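Local coordinates for single-stranded DNA-binding protein 1 (Streptomyces coelicolor, PDB 4DAM) that probably binds single-stranded DNA, acting as a homotetramer whose subunits are built round an N-terminal OB-fold domain, at residues E15-T26 with V83-K94; F30-F41 with R71-L81. The protein carries 1 engineered substitution. All coordinates share one frame; numbering follows the deposited sequence. Where two conformers were deposited one is given.

Contact 1 of 2, residues E15-T26 with V83-K94; sequences EIMICAVGNVAT and VGDPVVVQGRLK. Engineered in segment 15-26: Ile16 (natural residue Thr).
Met17-Asn23 and Pro86-Arg92 pair as antiparallel strands, their axes 4.6 Å apart at closest and 138° between directions, a strongly twisted pair in which Ile18-Gly91, Ala20-Val89 and Gly22-Val87 are the hydrogen-bonded pairs. One hydrogen bond at each end carries the pairing further, from Leu93 N to Ile16 O and from Val24 N to Asp85 O. A last one joins Gly84 N to Val24 O; the backbone angles of Gly84 would jam any CB against the preceding carbonyl.

The Glu15-Lys94 end carries the charges. Lys94 NZ forms a salt bridge with Glu15 OE1 at 2.7 Å, on the syn side and 20° out of the carboxylate plane, while OE2 is taken by Tyr49 OH of the second subunit. A water that accepts from Ile16 N (an engineered residue) lies 2.9 Å from Glu15 OE1. Arg92 lays its chain rather than its guanidinium against the acid, with CD 3.6 Å from Glu15 CD. Nearer its backbone, Arg92 CG touches Met17 SD at 3.5 Å, the two chains side by side and pointing the same way. Bends at chi2 and chi3 fold the methionine back, bringing Met17 CE to 3.2 Å from Gly91 O.

These strands are the first and fourth of the OB-fold barrel. Ile18, Ala20 and Val89 face its interior, packing on Ile110; Ile18 also rests on Phe65 and Val89 on Val67. On that same side Ile18 CG2 comes within 3.3 Å of Gly91 O, and Val24 CG2 crosses Val87 CG1 at 3.9 Å. The opposite face, with Val21, Val88 and Gln90, meets the third subunit, where Val88 packs on its counterpart and Gln90 on Val21 of that subunit.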
loop_
_atom_site.group_PDB
_atom_site.type_symbol
_atom_site.label_atom_id
_atom_site.label_comp_id
_atom_site.label_asym_id
_atom_site.label_seq_id
_atom_site.Cartn_x
_atom_site.Cartn_y
_atom_site.Cartn_z
ATOM N N GLU A 15 5.104 -3.117 10.226
ATOM C CA GLU A 15 3.799 -3.696 10.009
ATOM C C GLU A 15 3.547 -3.584 8.513
ATOM O O GLU A 15 4.064 -2.692 7.826
ATOM C CB GLU A 15 2.736 -2.918 10.788
ATOM C CG GLU A 15 2.886 -3.044 12.280
ATOM C CD GLU A 15 2.140 -4.224 12.852
ATOM O OE1 GLU A 15 1.774 -5.159 12.099
ATOM O OE2 GLU A 15 1.902 -4.213 14.071
ATOM N N ILE A 16 2.778 -4.511 7.988
ATOM C CA ILE A 16 2.424 -4.486 6.591
ATOM C C ILE A 16 0.984 -3.987 6.493
ATOM O O ILE A 16 0.077 -4.669 6.925
ATOM C CB ILE A 16 2.562 -5.901 5.994
ATOM C CG1 ILE A 16 3.959 -6.453 6.333
ATOM C CG2 ILE A 16 2.341 -5.846 4.485
ATOM C CD1 ILE A 16 4.109 -7.968 6.453
ATOM N N MET A 17 0.795 -2.780 5.962
ATOM C CA MET A 17 -0.531 -2.220 5.767
ATOM C C MET A 17 -1.070 -2.746 4.439
ATOM O O MET A 17 -0.324 -3.106 3.509
ATOM C CB MET A 17 -0.485 -0.684 5.699
ATOM C CG MET A 17 -0.110 0.016 6.986
ATOM S SD MET A 17 -0.960 -0.596 8.438
ATOM C CE MET A 17 -2.776 -0.287 8.130
ATOM N N ILE A 18 -2.375 -2.881 4.384
ATOM C CA ILE A 18 -3.057 -3.281 3.168
ATOM C C ILE A 18 -4.343 -2.487 3.054
ATOM O O ILE A 18 -4.958 -2.142 4.065
ATOM C CB ILE A 18 -3.357 -4.800 3.223
ATOM C CG1 ILE A 18 -4.086 -5.337 2.013
ATOM C CG2 ILE A 18 -4.234 -5.151 4.395
ATOM C CD1 ILE A 18 -4.277 -6.842 2.170
ATOM N N CYS A 19 -4.724 -2.193 1.821
ATOM C CA CYS A 19 -6.051 -1.658 1.546
ATOM C C CYS A 19 -6.695 -2.625 0.567
ATOM O O CYS A 19 -6.111 -2.950 -0.482
ATOM C CB CYS A 19 -5.954 -0.266 0.960
ATOM S SG CYS A 19 -7.610 0.278 0.475
ATOM N N ALA A 20 -7.850 -3.151 0.955
ATOM C CA ALA A 20 -8.538 -4.238 0.229
ATOM C C ALA A 20 -9.948 -3.743 -0.086
ATOM O O ALA A 20 -10.634 -3.202 0.781
ATOM C CB ALA A 20 -8.586 -5.513 1.080
ATOM N N VAL A 21 -10.328 -3.855 -1.344
ATOM C CA VAL A 21 -11.646 -3.437 -1.808
ATOM C C VAL A 21 -12.357 -4.687 -2.271
ATOM O O VAL A 21 -11.926 -5.345 -3.220
ATOM C CB VAL A 21 -11.498 -2.420 -2.940
ATOM C CG1 VAL A 21 -12.877 -1.938 -3.408
ATOM C CG2 VAL A 21 -10.635 -1.252 -2.470
ATOM N N GLY A 22 -13.431 -5.056 -1.580
ATOM C CA GLY A 22 -14.083 -6.284 -1.882
ATOM C C GLY A 22 -15.497 -6.326 -1.363
ATOM O O GLY A 22 -16.118 -5.313 -1.173
ATOM N N ASN A 23 -15.988 -7.536 -1.159
ATOM C CA ASN A 23 -17.329 -7.742 -0.675
ATOM C C ASN A 23 -17.351 -8.568 0.593
ATOM O O ASN A 23 -16.584 -9.513 0.750
ATOM C CB ASN A 23 -18.189 -8.381 -1.763
ATOM C CG ASN A 23 -18.393 -7.433 -2.932
ATOM O OD1 ASN A 23 -19.383 -6.730 -3.012
ATOM N ND2 ASN A 23 -17.431 -7.377 -3.800
ATOM N N VAL A 24 -18.247 -8.184 1.495
ATOM C CA VAL A 24 -18.523 -8.969 2.690
ATOM C C VAL A 24 -19.046 -10.346 2.255
ATOM O O VAL A 24 -20.053 -10.448 1.540
ATOM C CB VAL A 24 -19.495 -8.261 3.635
ATOM C CG1 VAL A 24 -19.810 -9.177 4.844
ATOM C CG2 VAL A 24 -18.961 -6.879 4.066
ATOM N N ALA A 25 -18.359 -11.410 2.679
ATOM C CA ALA A 25 -18.627 -12.756 2.154
ATOM C C ALA A 25 -19.348 -13.657 3.150
ATOM O O ALA A 25 -19.912 -14.687 2.770
ATOM C CB ALA A 25 -17.318 -13.393 1.676
ATOM N N THR A 26 -19.321 -13.287 4.417
ATOM C CA THR A 26 -20.033 -13.986 5.496
ATOM C C THR A 26 -20.695 -12.981 6.395
ATOM O O THR A 26 -20.212 -11.842 6.515
ATOM C CB THR A 26 -19.088 -14.869 6.370
ATOM O OG1 THR A 26 -18.083 -14.059 7.039
ATOM C CG2 THR A 26 -18.437 -15.975 5.510
ATOM N N VAL A 83 -23.787 -9.502 4.360
ATOM C CA VAL A 83 -23.289 -10.264 3.219
ATOM C C VAL A 83 -23.650 -9.586 1.908
ATOM O O VAL A 83 -24.793 -9.137 1.696
ATOM C CB VAL A 83 -23.804 -11.722 3.197
ATOM C CG1 VAL A 83 -23.506 -12.392 1.844
ATOM C CG2 VAL A 83 -23.192 -12.504 4.331
ATOM N N GLY A 84 -22.656 -9.519 1.027
ATOM C CA GLY A 84 -22.807 -8.888 -0.268
ATOM C C GLY A 84 -22.371 -7.439 -0.337
ATOM O O GLY A 84 -22.125 -6.928 -1.440
ATOM N N ASP A 85 -22.233 -6.767 0.811
ATOM C CA ASP A 85 -21.908 -5.347 0.813
ATOM C C ASP A 85 -20.507 -5.087 0.240
ATOM O O ASP A 85 -19.516 -5.683 0.703
ATOM C CB ASP A 85 -21.911 -4.771 2.223
ATOM C CG ASP A 85 -23.300 -4.546 2.784
ATOM O OD1 ASP A 85 -24.298 -4.656 2.034
ATOM O OD2 ASP A 85 -23.372 -4.227 3.995
ATOM N N PRO A 86 -20.405 -4.166 -0.726
ATOM C CA PRO A 86 -19.076 -3.741 -1.188
ATOM C C PRO A 86 -18.442 -2.810 -0.178
ATOM O O PRO A 86 -19.068 -1.847 0.270
ATOM C CB PRO A 86 -19.356 -3.034 -2.507
ATOM C CG PRO A 86 -20.761 -2.617 -2.413
ATOM C CD PRO A 86 -21.473 -3.640 -1.591
ATOM N N VAL A 87 -17.205 -3.132 0.225
ATOM C CA VAL A 87 -16.534 -2.367 1.255
ATOM C C VAL A 87 -15.077 -2.101 0.880
ATOM O O VAL A 87 -14.496 -2.817 0.063
ATOM C CB VAL A 87 -16.573 -3.078 2.634
ATOM C CG1 VAL A 87 -18.009 -3.179 3.140
ATOM C CG2 VAL A 87 -15.932 -4.451 2.568
ATOM N N VAL A 88 -14.545 -1.036 1.466
ATOM C CA VAL A 88 -13.123 -0.752 1.443
ATOM C C VAL A 88 -12.599 -0.936 2.864
ATOM O O VAL A 88 -13.176 -0.403 3.820
ATOM C CB VAL A 88 -12.805 0.637 0.864
ATOM C CG1 VAL A 88 -13.657 1.754 1.425
ATOM C CG2 VAL A 88 -11.313 0.950 1.030
ATOM N N VAL A 89 -11.524 -1.703 2.989
ATOM C CA VAL A 89 -10.933 -2.034 4.284
ATOM C C VAL A 89 -9.462 -1.634 4.253
ATOM O O VAL A 89 -8.741 -2.021 3.337
ATOM C CB VAL A 89 -11.075 -3.551 4.587
ATOM C CG1 VAL A 89 -10.340 -3.941 5.898
ATOM C CG2 VAL A 89 -12.570 -3.974 4.595
ATOM N N GLN A 90 -9.032 -0.874 5.256
ATOM C CA GLN A 90 -7.609 -0.587 5.463
ATOM C C GLN A 90 -7.197 -1.175 6.791
ATOM O O GLN A 90 -7.880 -1.002 7.795
ATOM C CB GLN A 90 -7.345 0.902 5.481
ATOM C CG GLN A 90 -5.866 1.227 5.395
ATOM C CD GLN A 90 -5.502 2.555 6.052
ATOM O OE1 GLN A 90 -4.540 3.204 5.629
ATOM N NE2 GLN A 90 -6.269 2.977 7.067
ATOM N N GLY A 91 -6.066 -1.867 6.826
ATOM C CA GLY A 91 -5.592 -2.363 8.100
ATOM C C GLY A 91 -4.303 -3.128 7.978
ATOM O O GLY A 91 -3.660 -3.108 6.939
ATOM N N ARG A 92 -3.927 -3.790 9.062
ATOM C CA ARG A 92 -2.655 -4.497 9.117
ATOM C C ARG A 92 -2.829 -5.947 8.710
ATOM O O ARG A 92 -3.701 -6.654 9.239
ATOM C CB ARG A 92 -2.098 -4.425 10.538
ATOM C CG ARG A 92 -1.734 -3.010 10.920
ATOM C CD ARG A 92 -1.087 -2.844 12.258
ATOM N NE ARG A 92 -2.030 -2.395 13.272
ATOM C CZ ARG A 92 -2.433 -1.127 13.433
ATOM N NH1 ARG A 92 -1.985 -0.136 12.660
ATOM N NH2 ARG A 92 -3.295 -0.853 14.390
ATOM N N LEU A 93 -1.992 -6.399 7.794
ATOM C CA LEU A 93 -2.048 -7.770 7.296
ATOM C C LEU A 93 -1.313 -8.717 8.232
ATOM O O LEU A 93 -0.159 -8.457 8.591
ATOM C CB LEU A 93 -1.405 -7.843 5.913
ATOM C CG LEU A 93 -1.314 -9.208 5.212
ATOM C CD1 LEU A 93 -2.697 -9.751 4.866
ATOM C CD2 LEU A 93 -0.412 -9.174 3.984
ATOM N N LYS A 94 -1.980 -9.809 8.597
ATOM C CA LYS A 94 -1.362 -10.889 9.367
ATOM C C LYS A 94 -1.560 -12.216 8.648
ATOM O O LYS A 94 -2.686 -12.682 8.506
ATOM C CB LYS A 94 -1.928 -10.920 10.785
ATOM C CG LYS A 94 -1.823 -9.597 11.557
ATOM C CD LYS A 94 -0.399 -9.294 11.962
ATOM C CE LYS A 94 -0.118 -7.849 12.396
ATOM N NZ LYS A 94 1.290 -7.709 12.897
HETATM O O HOH W 1 1.386 -6.403 9.555
#

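Contact 2 of 2, residues F30-F41 with R71-L81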
loop_
_atom_site.group_PDB
_atom_site.type_symbol
_atom_site.label_atom_id
_atom_site.label_comp_id
_atom_site.label_asym_id
_atom_site.label_seq_id
_atom_site.Cartn_x
_atom_site.Cartn_y
_atom_site.Cartn_z
ATOM N N PHE A 30 -20.358 -10.653 15.972
ATOM C CA PHE A 30 -20.018 -9.720 17.040
ATOM C C PHE A 30 -19.872 -10.464 18.361
ATOM O O PHE A 30 -20.719 -11.277 18.713
ATOM C CB PHE A 30 -21.120 -8.658 17.193
ATOM C CG PHE A 30 -20.865 -7.700 18.318
ATOM C CD1 PHE A 30 -21.380 -7.948 19.591
ATOM C CD2 PHE A 30 -20.087 -6.561 18.119
ATOM C CE1 PHE A 30 -21.120 -7.075 20.641
ATOM C CE2 PHE A 30 -19.833 -5.681 19.163
ATOM C CZ PHE A 30 -20.359 -5.951 20.428
ATOM N N ARG A 31 -18.793 -10.156 19.073
ATOM C CA ARG A 31 -18.535 -10.742 20.404
ATOM C C ARG A 31 -18.089 -9.653 21.370
ATOM O O ARG A 31 -17.232 -8.843 21.055
ATOM C CB ARG A 31 -17.455 -11.798 20.288
ATOM C CG ARG A 31 -17.931 -13.033 19.566
ATOM C CD ARG A 31 -16.815 -13.927 19.099
ATOM N NE ARG A 31 -15.972 -14.466 20.152
ATOM C CZ ARG A 31 -16.303 -15.489 20.941
ATOM N NH1 ARG A 31 -17.499 -16.060 20.858
ATOM N NH2 ARG A 31 -15.430 -15.919 21.834
ATOM N N ASP A 32 -18.684 -9.641 22.554
ATOM C CA ASP A 32 -18.250 -8.764 23.623
ATOM C C ASP A 32 -17.195 -9.512 24.449
ATOM O O ASP A 32 -17.496 -10.479 25.116
ATOM C CB ASP A 32 -19.429 -8.337 24.497
ATOM C CG ASP A 32 -19.912 -6.930 24.210
ATOM O OD1 ASP A 32 -19.075 -6.013 24.019
ATOM O OD2 ASP A 32 -21.148 -6.746 24.194
ATOM N N LEU A 33 -15.957 -9.080 24.357
ATOM C CA LEU A 33 -14.845 -9.694 25.067
ATOM C C LEU A 33 -14.492 -8.841 26.283
ATOM O O LEU A 33 -14.926 -7.700 26.357
ATOM C CB LEU A 33 -13.641 -9.813 24.126
ATOM C CG LEU A 33 -13.899 -10.575 22.812
ATOM C CD1 LEU A 33 -12.661 -10.470 21.935
ATOM C CD2 LEU A 33 -14.271 -12.031 23.076
ATOM N N ALA A 34 -13.682 -9.373 27.204
ATOM C CA ALA A 34 -13.200 -8.549 28.314
ATOM C C ALA A 34 -12.400 -7.363 27.801
ATOM O O ALA A 34 -12.385 -6.326 28.429
ATOM C CB ALA A 34 -12.370 -9.334 29.281
ATOM N N ASN A 35 -11.727 -7.546 26.668
ATOM C CA ASN A 35 -10.949 -6.479 26.055
ATOM C C ASN A 35 -11.782 -5.462 25.286
ATOM O O ASN A 35 -11.253 -4.447 24.844
ATOM C CB ASN A 35 -9.937 -7.070 25.091
ATOM C CG ASN A 35 -8.802 -7.779 25.773
ATOM O OD1 ASN A 35 -8.536 -7.571 26.957
ATOM N ND2 ASN A 35 -8.124 -8.640 25.021
ATOM N N GLY A 36 -13.079 -5.730 25.140
ATOM C CA GLY A 36 -13.999 -4.826 24.450
ATOM C C GLY A 36 -14.742 -5.491 23.297
ATOM O O GLY A 36 -14.566 -6.685 23.054
ATOM N N PRO A 37 -15.535 -4.719 22.551
ATOM C CA PRO A 37 -16.251 -5.273 21.405
ATOM C C PRO A 37 -15.335 -5.772 20.296
ATOM O O PRO A 37 -14.244 -5.227 20.080
ATOM C CB PRO A 37 -17.106 -4.105 20.908
ATOM C CG PRO A 37 -16.519 -2.886 21.485
ATOM C CD PRO A 37 -15.835 -3.287 22.756
ATOM N N SER A 38 -15.777 -6.817 19.613
ATOM C CA SER A 38 -14.998 -7.403 18.516
ATOM C C SER A 38 -15.950 -7.816 17.450
ATOM O O SER A 38 -17.036 -8.308 17.762
ATOM C CB SER A 38 -14.249 -8.634 19.030
ATOM O OG SER A 38 -13.874 -9.546 18.002
ATOM N N VAL A 39 -15.565 -7.615 16.194
ATOM C CA VAL A 39 -16.316 -8.152 15.077
ATOM C C VAL A 39 -15.379 -8.794 14.087
ATOM O O VAL A 39 -14.224 -8.371 13.955
ATOM C CB VAL A 39 -17.087 -7.027 14.398
ATOM C CG1 VAL A 39 -16.159 -6.145 13.569
ATOM C CG2 VAL A 39 -18.252 -7.594 13.592
ATOM N N ARG A 40 -15.843 -9.857 13.441
ATOM C CA ARG A 40 -15.074 -10.514 12.392
ATOM C C ARG A 40 -16.001 -10.844 11.250
ATOM O O ARG A 40 -17.193 -11.134 11.451
ATOM C CB ARG A 40 -14.364 -11.760 12.882
ATOM C CG ARG A 40 -15.233 -12.866 13.337
ATOM C CD ARG A 40 -14.470 -14.173 13.365
ATOM N NE ARG A 40 -15.242 -15.162 14.089
ATOM C CZ ARG A 40 -16.136 -15.992 13.563
ATOM N NH1 ARG A 40 -16.380 -16.005 12.259
ATOM N NH2 ARG A 40 -16.784 -16.829 14.361
ATOM N N PHE A 41 -15.454 -10.767 10.050
ATOM C CA PHE A 41 -16.164 -11.204 8.854
ATOM C C PHE A 41 -15.176 -11.595 7.781
ATOM O O PHE A 41 -14.026 -11.157 7.778
ATOM C CB PHE A 41 -17.151 -10.148 8.330
ATOM C CG PHE A 41 -16.509 -8.875 7.890
ATOM C CD1 PHE A 41 -16.188 -8.670 6.557
ATOM C CD2 PHE A 41 -16.268 -7.865 8.799
ATOM C CE1 PHE A 41 -15.590 -7.475 6.149
ATOM C CE2 PHE A 41 -15.681 -6.666 8.403
ATOM C CZ PHE A 41 -15.350 -6.483 7.073
ATOM N N ARG A 71 -13.287 -2.123 19.267
ATOM C CA ARG A 71 -13.690 -0.822 19.779
ATOM C C ARG A 71 -14.827 -0.202 18.952
ATOM O O ARG A 71 -15.771 -0.926 18.559
ATOM C CB ARG A 71 -12.468 0.080 19.916
ATOM C CG ARG A 71 -11.437 -0.524 20.879
ATOM C CD ARG A 71 -10.817 0.551 21.740
ATOM N NE ARG A 71 -9.699 0.068 22.564
ATOM C CZ ARG A 71 -9.814 -0.817 23.563
ATOM N NH1 ARG A 71 -10.991 -1.371 23.877
ATOM N NH2 ARG A 71 -8.733 -1.173 24.247
ATOM N N GLN A 72 -14.783 1.105 18.692
ATOM C CA GLN A 72 -15.916 1.764 18.042
ATOM C C GLN A 72 -16.151 1.244 16.627
ATOM O O GLN A 72 -17.297 1.130 16.185
ATOM C CB GLN A 72 -15.774 3.290 18.036
ATOM C CG GLN A 72 -17.073 4.009 17.716
ATOM C CD GLN A 72 -18.152 3.775 18.767
ATOM O OE1 GLN A 72 -17.893 3.871 19.977
ATOM N NE2 GLN A 72 -19.365 3.441 18.313
ATOM N N LEU A 73 -15.078 0.888 15.923
ATOM C CA LEU A 73 -15.227 0.314 14.589
ATOM C C LEU A 73 -16.040 -0.986 14.638
ATOM O O LEU A 73 -16.896 -1.235 13.802
ATOM C CB LEU A 73 -13.871 0.039 13.949
ATOM C CG LEU A 73 -13.846 -0.548 12.537
ATOM C CD1 LEU A 73 -14.682 0.273 11.574
ATOM C CD2 LEU A 73 -12.394 -0.641 12.060
ATOM N N ALA A 74 -15.765 -1.835 15.622
ATOM C CA ALA A 74 -16.570 -3.049 15.789
ATOM C C ALA A 74 -18.048 -2.744 16.067
ATOM O O ALA A 74 -18.927 -3.362 15.482
ATOM C CB ALA A 74 -15.999 -3.901 16.900
ATOM N N THR A 75 -18.305 -1.827 16.991
ATOM C CA THR A 75 -19.680 -1.452 17.342
ATOM C C THR A 75 -20.427 -0.930 16.108
ATOM O O THR A 75 -21.527 -1.414 15.758
ATOM C CB THR A 75 -19.652 -0.422 18.476
ATOM O OG1 THR A 75 -19.056 -1.051 19.627
ATOM C CG2 THR A 75 -21.033 0.078 18.824
ATOM N N ASN A 76 -19.792 -0.032 15.384
ATOM C CA ASN A 76 -20.413 0.524 14.176
ATOM C C ASN A 76 -20.574 -0.496 13.044
ATOM O O ASN A 76 -21.626 -0.564 12.371
ATOM C CB ASN A 76 -19.663 1.769 13.718
ATOM C CG ASN A 76 -19.781 2.913 14.701
ATOM O OD1 ASN A 76 -20.604 2.868 15.637
ATOM N ND2 ASN A 76 -18.937 3.926 14.533
ATOM N N ALA A 77 -19.565 -1.309 12.813
ATOM C CA ALA A 77 -19.653 -2.354 11.799
ATOM C C ALA A 77 -20.750 -3.365 12.085
ATOM O O ALA A 77 -21.352 -3.903 11.154
ATOM C CB ALA A 77 -18.320 -3.061 11.638
ATOM N N SER A 78 -20.949 -3.689 13.363
ATOM C CA SER A 78 -21.923 -4.703 13.745
ATOM C C SER A 78 -23.340 -4.313 13.342
ATOM O O SER A 78 -24.143 -5.176 13.078
ATOM C CB SER A 78 -21.855 -5.017 15.232
ATOM O OG SER A 78 -22.362 -3.940 15.993
ATOM N N GLY A 79 -23.607 -3.019 13.253
ATOM C CA GLY A 79 -24.915 -2.524 12.821
ATOM C C GLY A 79 -25.057 -2.170 11.352
ATOM O O GLY A 79 -26.139 -1.834 10.899
ATOM N N SER A 80 -23.955 -2.238 10.619
ATOM C CA SER A 80 -23.870 -1.683 9.267
ATOM C C SER A 80 -23.535 -2.667 8.143
ATOM O O SER A 80 -23.953 -2.456 7.012
ATOM C CB SER A 80 -22.833 -0.556 9.283
ATOM O OG SER A 80 -22.800 0.150 8.051
ATOM N N LEU A 81 -22.806 -3.738 8.439
ATOM C CA LEU A 81 -22.335 -4.645 7.395
ATOM C C LEU A 81 -23.150 -5.932 7.272
ATOM O O LEU A 81 -23.465 -6.583 8.259
ATOM C CB LEU A 81 -20.857 -5.015 7.627
ATOM C CG LEU A 81 -19.854 -3.869 7.719
ATOM C CD1 LEU A 81 -18.449 -4.411 7.887
ATOM C CD2 LEU A 81 -19.923 -3.007 6.466
HETATM O O HOH W 2 -12.596 -3.572 21.522
#
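Phe41 and Leu81 cross at about a right angle, the ring offering CE2 to Leu81 CD1 at 3.6 Å in an oblique approach. With chi1 at 63°, Phe41 CG is wedged between its backbone N and carbonyl carbon, a placement that carries the ring back toward the end of the helical segment. Nearer the helix start, Ala74 sets its methyl against the strand backbone, CB lying 3.8 Å from Val39 N, and the Val39 side chain extends over Ala74 toward Ala77. Pro37 crosses Thr75 at a slant, its CG 3.6 Å from Thr75 OG1.

Helix 71-80 is the one that in OB-folds joins the third and fourth barrel strands; it lies against the hairpin formed by strands 17-33 and 36-51, running at 53° to the short strand 36-41. Its far side reaches the third subunit, with Leu73 packed on Leu119 of that chain.

Phe30 comes in from the other hairpin arm. Phe30 CD2 rests 3.7 Å from Ser78 CB, while Ser78 OG turns back to donate a hydrogen bond to Thr75 O at 2.7 Å, one helical turn earlier. A glycine here would take away both the methylene beside Phe30 and the bond to Thr75 O, and would probably leave the exposed ring freer to turn. At the hairpin tip, Arg71 NH1 donates to Asn35 O at 3.2 Å, in the carbonyl plane but with the oxygen 30° out of the guanidinium plane. Arg71 N reaches Pro37 O only weakly; a water bridges the same two atoms, donating to Pro37 O at 2.7 Å and accepting from Arg71 N.

The centres of contacts 1 and 2 lie 15 Å apart, and both draw on strand 17-33, whose first half pairs with strand 86-100 and whose far end forms the hairpin packed on helix 71-80. They meet through apolar side chains: Val87 CG1 of contact 1 touches Leu81 CD2 of contact 2 at 3.8 Å, and Val24 CG2 comes within 4.0 Å of Phe41 CE1. The packing beneath the helix therefore runs on into the inner side of the strand pair. Residues 82-85 lead from the helix into strand 86-100, with Asp85 OD2 hydrogen-bonded to Ala82 N, and both contacts also touch the third subunit of the tetramer.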